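Local coordinates for Phthiocerol/phthiodiolone dimycocerosyl transferase (PDB 1Q9J), which probably catalyses the transfer of mycocerosyl groups from mycocerosic acid synthase onto phthiocerol-type alcohols, the final step in making dimycocerosate esters, at residues R312-A316 against N317-Q321; L162-E165 against A166-Q170; A405-S408 against L409-T412; S219-Q222 against T223-L226; F368-S371 against I372-L376. All coordinates share one frame; numbering follows the deposited sequence.

Contact 1 of 5, residues R312-A316 against N317-Q321; sequences RADLA and NGVIQ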
loop_
_atom_site.group_PDB
_atom_site.type_symbol
_atom_site.label_atom_id
_atom_site.label_comp_id
_atom_site.label_asym_id
_atom_site.label_seq_id
_atom_site.Cartn_x
_atom_site.Cartn_y
_atom_site.Cartn_z
ATOM N N ARG A 312 -7.737 19.499 1.307
ATOM C CA ARG A 312 -7.871 20.522 0.281
ATOM C C ARG A 312 -7.112 21.799 0.650
ATOM O O ARG A 312 -6.506 22.430 -0.213
ATOM C CB ARG A 312 -9.357 20.822 0.051
ATOM C CG ARG A 312 -10.082 19.656 -0.572
ATOM C CD ARG A 312 -11.555 19.940 -0.811
ATOM N NE ARG A 312 -12.117 18.921 -1.699
ATOM C CZ ARG A 312 -13.235 18.243 -1.463
ATOM N NH1 ARG A 312 -13.931 18.473 -0.352
ATOM N NH2 ARG A 312 -13.647 17.329 -2.336
ATOM N N ALA A 313 -7.123 22.177 1.924
ATOM C CA ALA A 313 -6.406 23.385 2.315
ATOM C C ALA A 313 -4.905 23.185 2.123
ATOM O O ALA A 313 -4.198 24.086 1.666
ATOM C CB ALA A 313 -6.700 23.730 3.764
ATOM N N ASP A 314 -4.427 21.998 2.481
ATOM C CA ASP A 314 -3.010 21.694 2.358
ATOM C C ASP A 314 -2.578 21.659 0.902
ATOM O O ASP A 314 -1.521 22.192 0.542
ATOM C CB ASP A 314 -2.691 20.370 3.053
ATOM C CG ASP A 314 -2.777 20.481 4.559
ATOM O OD1 ASP A 314 -2.559 21.613 5.061
ATOM O OD2 ASP A 314 -3.051 19.453 5.238
ATOM N N LEU A 315 -3.396 21.037 0.058
ATOM C CA LEU A 315 -3.084 20.987 -1.363
ATOM C C LEU A 315 -3.022 22.416 -1.913
ATOM O O LEU A 315 -2.083 22.792 -2.616
ATOM C CB LEU A 315 -4.145 20.191 -2.128
ATOM C CG LEU A 315 -4.179 18.682 -1.895
ATOM C CD1 LEU A 315 -5.241 18.089 -2.751
ATOM C CD2 LEU A 315 -2.828 18.072 -2.197
ATOM N N ALA A 316 -4.036 23.205 -1.583
ATOM C CA ALA A 316 -4.123 24.583 -2.027
ATOM C C ALA A 316 -2.940 25.430 -1.565
ATOM O O ALA A 316 -2.556 26.388 -2.237
ATOM C CB ALA A 316 -5.428 25.196 -1.536
ATOM N N ASN A 317 -2.360 25.075 -0.423
ATOM C CA ASN A 317 -1.231 25.818 0.137
ATOM C C ASN A 317 0.085 25.202 -0.240
ATOM O O ASN A 317 1.141 25.722 0.118
ATOM C CB ASN A 317 -1.345 25.864 1.652
ATOM C CG ASN A 317 -2.597 26.563 2.096
ATOM O OD1 ASN A 317 -3.117 26.314 3.171
ATOM N ND2 ASN A 317 -3.090 27.459 1.254
ATOM N N GLY A 318 0.003 24.089 -0.961
ATOM C CA GLY A 318 1.192 23.385 -1.393
ATOM C C GLY A 318 1.944 22.709 -0.264
ATOM O O GLY A 318 3.117 22.368 -0.404
ATOM N N VAL A 319 1.277 22.514 0.866
ATOM C CA VAL A 319 1.925 21.887 2.011
ATOM C C VAL A 319 2.346 20.461 1.681
ATOM O O VAL A 319 3.501 20.076 1.874
ATOM C CB VAL A 319 0.989 21.916 3.249
ATOM C CG1 VAL A 319 1.478 20.955 4.321
ATOM C CG2 VAL A 319 0.959 23.327 3.807
ATOM N N ILE A 320 1.406 19.684 1.166
ATOM C CA ILE A 320 1.684 18.316 0.797
ATOM C C ILE A 320 2.737 18.220 -0.306
ATOM O O ILE A 320 3.663 17.423 -0.202
ATOM C CB ILE A 320 0.382 17.644 0.399
ATOM C CG1 ILE A 320 -0.510 17.611 1.649
ATOM C CG2 ILE A 320 0.636 16.263 -0.203
ATOM C CD1 ILE A 320 -1.825 16.938 1.475
ATOM N N GLN A 321 2.624 19.043 -1.341
ATOM C CA GLN A 321 3.604 19.007 -2.428
ATOM C C GLN A 321 5.025 19.373 -1.994
ATOM O O GLN A 321 5.971 18.675 -2.339
ATOM C CB GLN A 321 3.187 19.944 -3.562
ATOM C CG GLN A 321 1.803 19.678 -4.101
ATOM C CD GLN A 321 0.741 20.462 -3.366
ATOM O OE1 GLN A 321 0.682 20.451 -2.141
ATOM N NE2 GLN A 321 -0.109 21.148 -4.116
#
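The amide of Gln321 has the backbone oxygen of Leu315 in its plane. Gln321 NE2 donates to Leu315 O at 3.0 Å, nearly straight at 171°. The donor in turn lies in the carbonyl plane, on a lone pair. Gly318 N reaches the same oxygen from above the carbonyl plane, with a bond of 3.0 Å. Two donors therefore share Leu315 O without competing for one direction. The bend at chi2 (90°) folds the Gln321 amide back toward the helix. Gly318 has positive phi and ends helix 300-317 in a Schellman motif. The bond from Gly318 N is one of its two; the other spans more of the chain, from Val319 N to Asp314 O, 2.8 Å. Gly318 is also the N-cap of helix 319-322. On the apolar side of the turn, Leu315 CD2 packs on Ile320 CD1 at 4.0 Å, and Asp314 CB lies 3.8 Å from Ile320 CG1. The carboxylate of Asp314 forms a salt bridge with Arg183. Arg312, by similarity important for recognising the acyl carrier protein domain, points away. Asp314 O and Leu315 O, near the helix end, are thus met by backbone N-H groups and, for Leu315 O, by a side-chain amide.

Contact 2 of 5, residues L162-E165 against A166-Q170; sequences LSME and AVLAQ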
loop_
_atom_site.group_PDB
_atom_site.type_symbol
_atom_site.label_atom_id
_atom_site.label_comp_id
_atom_site.label_asym_id
_atom_site.label_seq_id
_atom_site.Cartn_x
_atom_site.Cartn_y
_atom_site.Cartn_z
ATOM N N LEU A 162 11.777 6.887 -11.293
ATOM C CA LEU A 162 12.330 7.908 -10.404
ATOM C C LEU A 162 11.938 7.786 -8.942
ATOM O O LEU A 162 10.896 7.220 -8.591
ATOM C CB LEU A 162 11.902 9.288 -10.897
ATOM C CG LEU A 162 12.214 9.642 -12.342
ATOM C CD1 LEU A 162 11.342 10.787 -12.792
ATOM C CD2 LEU A 162 13.662 9.964 -12.460
ATOM N N SER A 163 12.800 8.322 -8.091
ATOM C CA SER A 163 12.539 8.368 -6.660
ATOM C C SER A 163 11.758 9.679 -6.466
ATOM O O SER A 163 11.803 10.580 -7.319
ATOM C CB SER A 163 13.841 8.439 -5.864
ATOM O OG SER A 163 14.600 9.577 -6.218
ATOM N N MET A 164 11.040 9.789 -5.352
ATOM C CA MET A 164 10.262 10.992 -5.082
ATOM C C MET A 164 11.125 12.254 -5.145
ATOM O O MET A 164 10.755 13.221 -5.816
ATOM C CB MET A 164 9.585 10.904 -3.717
ATOM C CG MET A 164 8.670 12.079 -3.404
ATOM S SD MET A 164 7.911 11.918 -1.778
ATOM C CE MET A 164 6.292 11.385 -2.243
ATOM N N GLU A 165 12.270 12.265 -4.466
ATOM C CA GLU A 165 13.096 13.462 -4.538
ATOM C C GLU A 165 13.590 13.727 -5.955
ATOM O O GLU A 165 14.055 14.818 -6.257
ATOM C CB GLU A 165 14.288 13.409 -3.580
ATOM C CG GLU A 165 14.690 12.051 -3.117
ATOM C CD GLU A 165 13.768 11.494 -2.059
ATOM O OE1 GLU A 165 12.905 10.656 -2.416
ATOM O OE2 GLU A 165 13.903 11.894 -0.871
ATOM N N ALA A 166 13.504 12.732 -6.830
ATOM C CA ALA A 166 13.929 12.955 -8.201
ATOM C C ALA A 166 12.782 13.700 -8.894
ATOM O O ALA A 166 12.995 14.706 -9.577
ATOM C CB ALA A 166 14.189 11.642 -8.892
ATOM N N VAL A 167 11.564 13.213 -8.682
ATOM C CA VAL A 167 10.381 13.809 -9.278
ATOM C C VAL A 167 10.202 15.279 -8.891
ATOM O O VAL A 167 9.804 16.111 -9.712
ATOM C CB VAL A 167 9.131 12.995 -8.895
ATOM C CG1 VAL A 167 7.860 13.787 -9.188
ATOM C CG2 VAL A 167 9.133 11.692 -9.673
ATOM N N LEU A 168 10.510 15.595 -7.640
ATOM C CA LEU A 168 10.396 16.965 -7.173
ATOM C C LEU A 168 11.494 17.811 -7.809
ATOM O O LEU A 168 11.256 18.929 -8.285
ATOM C CB LEU A 168 10.500 17.029 -5.644
ATOM C CG LEU A 168 9.421 16.238 -4.883
ATOM C CD1 LEU A 168 9.510 16.572 -3.420
ATOM C CD2 LEU A 168 8.042 16.536 -5.419
ATOM N N ALA A 169 12.706 17.279 -7.829
ATOM C CA ALA A 169 13.799 18.021 -8.428
ATOM C C ALA A 169 13.478 18.403 -9.880
ATOM O O ALA A 169 13.763 19.524 -10.287
ATOM C CB ALA A 169 15.093 17.208 -8.358
ATOM N N GLN A 170 12.888 17.495 -10.662
ATOM C CA GLN A 170 12.559 17.827 -12.055
ATOM C C GLN A 170 11.682 19.068 -12.080
ATOM O O GLN A 170 11.777 19.882 -12.996
ATOM C CB GLN A 170 11.805 16.694 -12.750
ATOM C CG GLN A 170 12.600 15.416 -12.927
ATOM C CD GLN A 170 11.896 14.418 -13.836
ATOM O OE1 GLN A 170 10.680 14.207 -13.743
ATOM N NE2 GLN A 170 12.666 13.781 -14.708
#
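Leu162 and Gln170 approach from opposite directions, and both have CG beside the backbone N (chi1 -54° and -65°). Gln170 is extended beyond CG, which carries its amide to the end of the leucine. Leu162 CD1 lies 3.6 Å from Gln170 OE1, and NE2 of the same amide is only slightly farther from that methyl. This is an apolar group resting beside an amide, not a polar bond. The root of Leu162 covers the first turn. Its CB is 3.8 Å from Ala166 CB and 3.9 Å from Val167 CG2. CD2 of Leu162 also reaches toward the Ala166 methyl. Leu162 thus lies along the flank of the helix that follows it. Ser163 is the N-cap of helix 164-170. Ser163 O takes two backbone donors. Val167 N comes nearly along the C=O axis at 3.0 Å, while Ala166 N comes from above the carbonyl plane at 2.8 Å. The usual helical bonds follow, Leu168 N to Met164 O and Ala169 N to Glu165 O. On another side, Met164 is buried with Leu168, and their CG atoms are 4.5 Å apart. The side chain of Met164 is about 7 Å from that of Asp128, which by similarity organises the active site. Glu165 OE1 is hydrogen-bonded to Ser11 OG, and both Ser163 and Glu165 touch helix 12-19. Leu162 pairs by backbone bonds with Glu280 and Thr282, and Val167 packs on Leu272 and Leu284, all in the connection between strands 260-267 and 285-292.

Contact 3 of 5, residues A405-S408 against L409-T412; sequences AIRS and LLCT
Arg407 curls forward along the helix to Leu410 and Cys411 on its packed side. Its chain bends at chi2 (-71°) and chi3 (59°), which lays the guanidinium beside the next turn. Cys411 SG sits at the edge of that group, near its plane, 3.2 Å from Arg407 NH2. The same NH2 lies 3.2 Å from Leu410 CB. The side chains of Arg407 and Leu410 cross at about a right angle. Leu410 N bonds to two carbonyls, Ile406 O at 3.1 Å and Arg407 O at 3.2 Å. Bonds to the third residue back thus join those to the fourth in this part of the helix. Leu410 and Ile406 meet loosely with each other, CD1 to CG2 at 4.5 Å. Both are buried instead by their surroundings. Ile406 packs on Ile245 and Thr248 of helix 237-253 and on Ile390 of strand 387-393. Leu410 packs on Ala244, Leu388 and Ile390.

The outer side is looser and more polar. The Ser408 side chain is exposed. The backbone oxygen of Ser408 is gripped twice, by Cys411 N at 3.1 Å and by Thr412 OG1 at 2.8 Å. The two donors reach Ser408 O from opposite faces of the carbonyl plane. With OG1 beside the backbone N (chi1 -64°), the Thr412 hydroxyl points back along the helix to that oxygen. The arrangement is that of an amphipathic helix: its apolar face packs on strand 387-393 of the six-stranded mixed sheet and on helices 237-253 and 220-230, and the exposed Ser408 lies on the other side.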
loop_
_atom_site.group_PDB
_atom_site.type_symbol
_atom_site.label_atom_id
_atom_site.label_comp_id
_atom_site.label_asym_id
_atom_site.label_seq_id
_atom_site.Cartn_x
_atom_site.Cartn_y
_atom_site.Cartn_z
ATOM N N ALA A 405 -14.779 -2.935 16.701
ATOM C CA ALA A 405 -15.407 -1.724 17.232
ATOM C C ALA A 405 -15.768 -0.836 16.052
ATOM O O ALA A 405 -16.862 -0.277 15.981
ATOM C CB ALA A 405 -14.441 -0.992 18.156
ATOM N N ILE A 406 -14.818 -0.724 15.131
ATOM C CA ILE A 406 -14.966 0.060 13.920
ATOM C C ILE A 406 -15.988 -0.629 13.023
ATOM O O ILE A 406 -16.775 0.022 12.335
ATOM C CB ILE A 406 -13.618 0.141 13.182
ATOM C CG1 ILE A 406 -12.591 0.836 14.079
ATOM C CG2 ILE A 406 -13.777 0.862 11.856
ATOM C CD1 ILE A 406 -11.192 0.834 13.529
ATOM N N ARG A 407 -15.969 -1.956 13.055
ATOM C CA ARG A 407 -16.871 -2.783 12.257
ATOM C C ARG A 407 -18.333 -2.432 12.509
ATOM O O ARG A 407 -19.041 -1.989 11.606
ATOM C CB ARG A 407 -16.640 -4.264 12.593
ATOM C CG ARG A 407 -16.648 -5.231 11.401
ATOM C CD ARG A 407 -18.030 -5.441 10.797
ATOM N NE ARG A 407 -18.618 -4.189 10.331
ATOM C CZ ARG A 407 -18.103 -3.423 9.371
ATOM N NH1 ARG A 407 -16.982 -3.778 8.759
ATOM N NH2 ARG A 407 -18.708 -2.291 9.026
ATOM N N SER A 408 -18.780 -2.634 13.744
ATOM C CA SER A 408 -20.168 -2.363 14.096
ATOM C C SER A 408 -20.516 -0.877 13.954
ATOM O O SER A 408 -21.667 -0.524 13.696
ATOM C CB SER A 408 -20.448 -2.846 15.525
ATOM O OG SER A 408 -21.785 -3.321 15.663
ATOM N N LEU A 409 -19.515 -0.014 14.102
ATOM C CA LEU A 409 -19.733 1.424 13.997
ATOM C C LEU A 409 -20.084 1.858 12.577
ATOM O O LEU A 409 -20.819 2.826 12.387
ATOM C CB LEU A 409 -18.503 2.187 14.487
ATOM C CG LEU A 409 -18.639 3.697 14.669
ATOM C CD1 LEU A 409 -19.862 4.016 15.498
ATOM C CD2 LEU A 409 -17.382 4.233 15.344
ATOM N N LEU A 410 -19.568 1.146 11.580
ATOM C CA LEU A 410 -19.864 1.485 10.192
ATOM C C LEU A 410 -21.220 0.934 9.765
ATOM O O LEU A 410 -21.696 1.208 8.658
ATOM C CB LEU A 410 -18.771 0.948 9.256
ATOM C CG LEU A 410 -17.401 1.634 9.268
ATOM C CD1 LEU A 410 -16.481 0.928 8.292
ATOM C CD2 LEU A 410 -17.548 3.102 8.888
ATOM N N CYS A 411 -21.842 0.156 10.647
ATOM C CA CYS A 411 -23.149 -0.451 10.364
ATOM C C CYS A 411 -24.244 0.227 11.166
ATOM O O CYS A 411 -25.432 0.028 10.916
ATOM C CB CYS A 411 -23.116 -1.939 10.716
ATOM S SG CYS A 411 -21.764 -2.846 9.937
ATOM N N THR A 412 -23.816 1.032 12.131
ATOM C CA THR A 412 -24.711 1.766 13.008
ATOM C C THR A 412 -25.034 3.154 12.448
ATOM O O THR A 412 -26.199 3.528 12.314
ATOM C CB THR A 412 -24.073 1.930 14.406
ATOM O OG1 THR A 412 -23.903 0.642 15.006
ATOM C CG2 THR A 412 -24.937 2.797 15.300
#

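Contact 4 of 5, residues S219-Q222 against T223-L226; sequences SKQQ and TSDL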
loop_
_atom_site.group_PDB
_atom_site.type_symbol
_atom_site.label_atom_id
_atom_site.label_comp_id
_atom_site.label_asym_id
_atom_site.label_seq_id
_atom_site.Cartn_x
_atom_site.Cartn_y
_atom_site.Cartn_z
ATOM N N SER A 219 -21.269 -7.021 4.451
ATOM C CA SER A 219 -22.227 -7.575 3.506
ATOM C C SER A 219 -22.475 -6.603 2.371
ATOM O O SER A 219 -22.453 -5.387 2.571
ATOM C CB SER A 219 -23.554 -7.873 4.210
ATOM O OG SER A 219 -24.040 -6.721 4.880
ATOM N N LYS A 220 -22.707 -7.144 1.178
ATOM C CA LYS A 220 -22.982 -6.323 0.007
ATOM C C LYS A 220 -23.974 -5.236 0.404
ATOM O O LYS A 220 -23.921 -4.118 -0.103
ATOM C CB LYS A 220 -23.575 -7.179 -1.114
ATOM C CG LYS A 220 -22.599 -8.179 -1.718
ATOM C CD LYS A 220 -23.333 -9.371 -2.318
ATOM C CE LYS A 220 -23.974 -10.227 -1.217
ATOM N NZ LYS A 220 -24.728 -11.406 -1.747
ATOM N N GLN A 221 -24.875 -5.566 1.324
ATOM C CA GLN A 221 -25.859 -4.597 1.773
ATOM C C GLN A 221 -25.263 -3.566 2.718
ATOM O O GLN A 221 -25.303 -2.376 2.426
ATOM C CB GLN A 221 -27.042 -5.287 2.450
ATOM C CG GLN A 221 -28.260 -5.456 1.550
ATOM C CD GLN A 221 -28.572 -4.203 0.735
ATOM O OE1 GLN A 221 -28.035 -4.013 -0.361
ATOM N NE2 GLN A 221 -29.425 -3.335 1.278
ATOM N N GLN A 222 -24.713 -4.011 3.843
ATOM C CA GLN A 222 -24.128 -3.084 4.804
ATOM C C GLN A 222 -23.203 -2.078 4.132
ATOM O O GLN A 222 -23.046 -0.952 4.610
ATOM C CB GLN A 222 -23.339 -3.831 5.871
ATOM C CG GLN A 222 -24.167 -4.554 6.884
ATOM C CD GLN A 222 -23.299 -5.419 7.757
ATOM O OE1 GLN A 222 -22.616 -6.319 7.266
ATOM N NE2 GLN A 222 -23.311 -5.152 9.057
ATOM N N THR A 223 -22.568 -2.485 3.037
ATOM C CA THR A 223 -21.676 -1.580 2.316
ATOM C C THR A 223 -22.570 -0.501 1.697
ATOM O O THR A 223 -22.440 0.679 2.031
ATOM C CB THR A 223 -20.872 -2.324 1.202
ATOM O OG1 THR A 223 -20.181 -3.439 1.777
ATOM C CG2 THR A 223 -19.836 -1.403 0.573
ATOM N N SER A 224 -23.495 -0.921 0.831
ATOM C CA SER A 224 -24.432 -0.013 0.160
ATOM C C SER A 224 -25.096 0.980 1.109
ATOM O O SER A 224 -25.417 2.107 0.724
ATOM C CB SER A 224 -25.510 -0.813 -0.574
ATOM O OG SER A 224 -24.930 -1.547 -1.637
ATOM N N ASP A 225 -25.301 0.545 2.346
ATOM C CA ASP A 225 -25.907 1.366 3.385
ATOM C C ASP A 225 -24.930 2.453 3.791
ATOM O O ASP A 225 -25.306 3.612 3.958
ATOM C CB ASP A 225 -26.234 0.503 4.605
ATOM C CG ASP A 225 -27.642 -0.063 4.567
ATOM O OD1 ASP A 225 -28.069 -0.577 3.503
ATOM O OD2 ASP A 225 -28.315 -0.001 5.620
ATOM N N LEU A 226 -23.668 2.067 3.955
ATOM C CA LEU A 226 -22.643 3.022 4.348
ATOM C C LEU A 226 -22.369 3.968 3.181
ATOM O O LEU A 226 -22.088 5.151 3.385
ATOM C CB LEU A 226 -21.361 2.291 4.768
ATOM C CG LEU A 226 -20.338 3.106 5.570
ATOM C CD1 LEU A 226 -20.985 3.669 6.823
ATOM C CD2 LEU A 226 -19.151 2.227 5.934
#
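The backbone enters helix 220-230 at Ser219, and the first turn is held by Thr223 N to Ser219 O at 2.9 Å, with Asp225 N to Gln221 O and Leu226 N to Gln222 O behind it. Two hydroxyls add to this pattern. Thr223 OG1 donates to Ser219 O at 3.1 Å, from above the carbonyl plane, whereas Thr223 N comes almost in line with the C=O. Thr223 OG1 is also hydrogen-bonded to Leu388 N, so one hydroxyl joins the helix start to strand 387-393. Ser224 OG reaches Lys220 O at 3.2 Å; the backbone bond from Ser224 N to that oxygen is weak. Ser219 is the N-cap and forms a capping box with Gln222. Ser219 OG accepts from Gln222 N at 3.0 Å. In return, Gln222 OE1 accepts from Ser219 N at 3.2 Å and from Ser219 OG at 2.8 Å. Extension of Gln222 beyond CG (chi2 171°) brings its amide oxygen level with the residue before the helix. On the outer face, Gln221 and Asp225 are further apart. Gln221 NE2 is 3.8 Å from Asp225 OD1, with the amide and carboxylate planes 88° apart. Leu226 is buried and packs on Leu388, on Leu410 of helix 399-412 and on Pro414.

Contact 5 of 5, residues F368-S371 against I372-L376; sequences FYCS and ISVPL
Apolar packing carries most of this contact. Leu376 CD2 rests against the ring of Phe368, 3.4 Å from CD1 and 4.0 Å from CE1. The two side chains cross at about a right angle. CG of Leu376 stands opposite its backbone N (chi1 -179°), which sends the branch across to the ring. The second apolar pair is Cys370 with Val374. Cys370 SG lies 3.3 Å from Val374 CB, with both valine methyls close by. The chain turns back here, and Cys370 and Val374 face each other across the bend.

Polar bonds run mainly to the surroundings. Backbone bonds tie Phe368 to Val211 and Cys370 to Gln209, and the hydroxyl of Ser371 has a weak bond to Tyr20 O. Within the loop, Leu376 N bonds to Val374 O at 2.6 Å, closing an inverse gamma turn centred on Pro375.

Aromatic contacts lie around Phe368, whose ring meets Phe331 edge-to-face and His393 obliquely. Its side chain is about 5 Å from that of His124, the proton acceptor by similarity, consistent with a place in the active-site wall. The loop leaves strand 360-368, at the edge of the five-stranded sheet, and leads into strand 378-384 of the six-stranded one.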
loop_
_atom_site.group_PDB
_atom_site.type_symbol
_atom_site.label_atom_id
_atom_site.label_comp_id
_atom_site.label_asym_id
_atom_site.label_seq_id
_atom_site.Cartn_x
_atom_site.Cartn_y
_atom_site.Cartn_z
ATOM N N PHE A 368 2.204 -7.341 4.254
ATOM C CA PHE A 368 3.580 -6.886 4.246
ATOM C C PHE A 368 4.484 -7.956 4.848
ATOM O O PHE A 368 4.014 -8.874 5.528
ATOM C CB PHE A 368 3.718 -5.603 5.061
ATOM C CG PHE A 368 2.890 -4.460 4.542
ATOM C CD1 PHE A 368 2.018 -3.782 5.386
ATOM C CD2 PHE A 368 2.987 -4.051 3.213
ATOM C CE1 PHE A 368 1.256 -2.722 4.918
ATOM C CE2 PHE A 368 2.226 -2.988 2.738
ATOM C CZ PHE A 368 1.359 -2.324 3.593
ATOM N N TYR A 369 5.783 -7.835 4.594
ATOM C CA TYR A 369 6.760 -8.766 5.144
ATOM C C TYR A 369 7.995 -8.032 5.610
ATOM O O TYR A 369 9.097 -8.478 5.342
ATOM C CB TYR A 369 7.186 -9.807 4.117
ATOM C CG TYR A 369 6.190 -10.920 3.924
ATOM C CD1 TYR A 369 4.992 -10.701 3.243
ATOM C CD2 TYR A 369 6.453 -12.207 4.405
ATOM C CE1 TYR A 369 4.081 -11.738 3.041
ATOM C CE2 TYR A 369 5.550 -13.249 4.208
ATOM C CZ TYR A 369 4.369 -13.006 3.525
ATOM O OH TYR A 369 3.473 -14.020 3.307
ATOM N N CYS A 370 7.829 -6.903 6.287
ATOM C CA CYS A 370 8.997 -6.194 6.772
ATOM C C CYS A 370 9.724 -7.062 7.807
ATOM O O CYS A 370 9.175 -8.054 8.300
ATOM C CB CYS A 370 8.588 -4.854 7.369
ATOM S SG CYS A 370 7.169 -4.929 8.455
ATOM N N SER A 371 10.964 -6.703 8.126
ATOM C CA SER A 371 11.726 -7.482 9.093
ATOM C C SER A 371 11.153 -7.318 10.502
ATOM O O SER A 371 10.674 -6.247 10.861
ATOM C CB SER A 371 13.213 -7.081 9.060
ATOM O OG SER A 371 13.407 -5.736 9.464
ATOM N N ILE A 372 11.191 -8.397 11.286
ATOM C CA ILE A 372 10.685 -8.414 12.664
ATOM C C ILE A 372 11.002 -7.105 13.386
ATOM O O ILE A 372 11.956 -6.411 13.038
ATOM C CB ILE A 372 11.306 -9.615 13.473
ATOM C CG1 ILE A 372 10.559 -10.916 13.156
ATOM C CG2 ILE A 372 11.269 -9.341 14.975
ATOM C CD1 ILE A 372 9.145 -10.996 13.735
ATOM N N SER A 373 10.185 -6.772 14.378
ATOM C CA SER A 373 10.376 -5.569 15.173
ATOM C C SER A 373 9.979 -4.286 14.459
ATOM O O SER A 373 10.359 -3.195 14.890
ATOM C CB SER A 373 11.828 -5.454 15.649
ATOM O OG SER A 373 12.651 -4.900 14.653
ATOM N N VAL A 374 9.220 -4.409 13.373
ATOM C CA VAL A 374 8.766 -3.228 12.645
ATOM C C VAL A 374 7.518 -2.695 13.330
ATOM O O VAL A 374 6.483 -3.365 13.370
ATOM C CB VAL A 374 8.420 -3.541 11.166
ATOM C CG1 VAL A 374 7.751 -2.335 10.523
ATOM C CG2 VAL A 374 9.677 -3.863 10.397
ATOM N N PRO A 375 7.607 -1.486 13.897
ATOM C CA PRO A 375 6.475 -0.864 14.583
ATOM C C PRO A 375 5.450 -0.413 13.556
ATOM O O PRO A 375 5.216 0.779 13.373
ATOM C CB PRO A 375 7.120 0.312 15.306
ATOM C CG PRO A 375 8.206 0.715 14.352
ATOM C CD PRO A 375 8.796 -0.618 13.958
ATOM N N LEU A 376 4.843 -1.373 12.880
ATOM C CA LEU A 376 3.875 -1.036 11.869
ATOM C C LEU A 376 2.450 -1.126 12.368
ATOM O O LEU A 376 1.838 -2.194 12.346
ATOM C CB LEU A 376 4.044 -1.941 10.650
ATOM C CG LEU A 376 3.088 -1.655 9.486
ATOM C CD1 LEU A 376 3.406 -0.286 8.922
ATOM C CD2 LEU A 376 3.222 -2.718 8.421
#

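How the contacts relate
From the N terminus the order is contact 2, contact 4, contact 1, contact 5 and contact 3. All follow in series; none nests in or crosses another, and each closes no more than a local turn. Contact 2 starts helix 164-170. Contact 4 caps helix 220-230, which follows strand 213-216. Contact 1 joins helix 300-317 to helix 319-322, and the backbone oxygen of Gln321 there touches Leu168 of contact 2. Contact 5 links the five-stranded sheet to the six-stranded one. Contact 3 lies on helix 399-412 and packs on contact 4 through Cys411 with Gln222 and Leu410 with Leu226. Contacts 2 and 3 lie on opposite sides of the chain's centre.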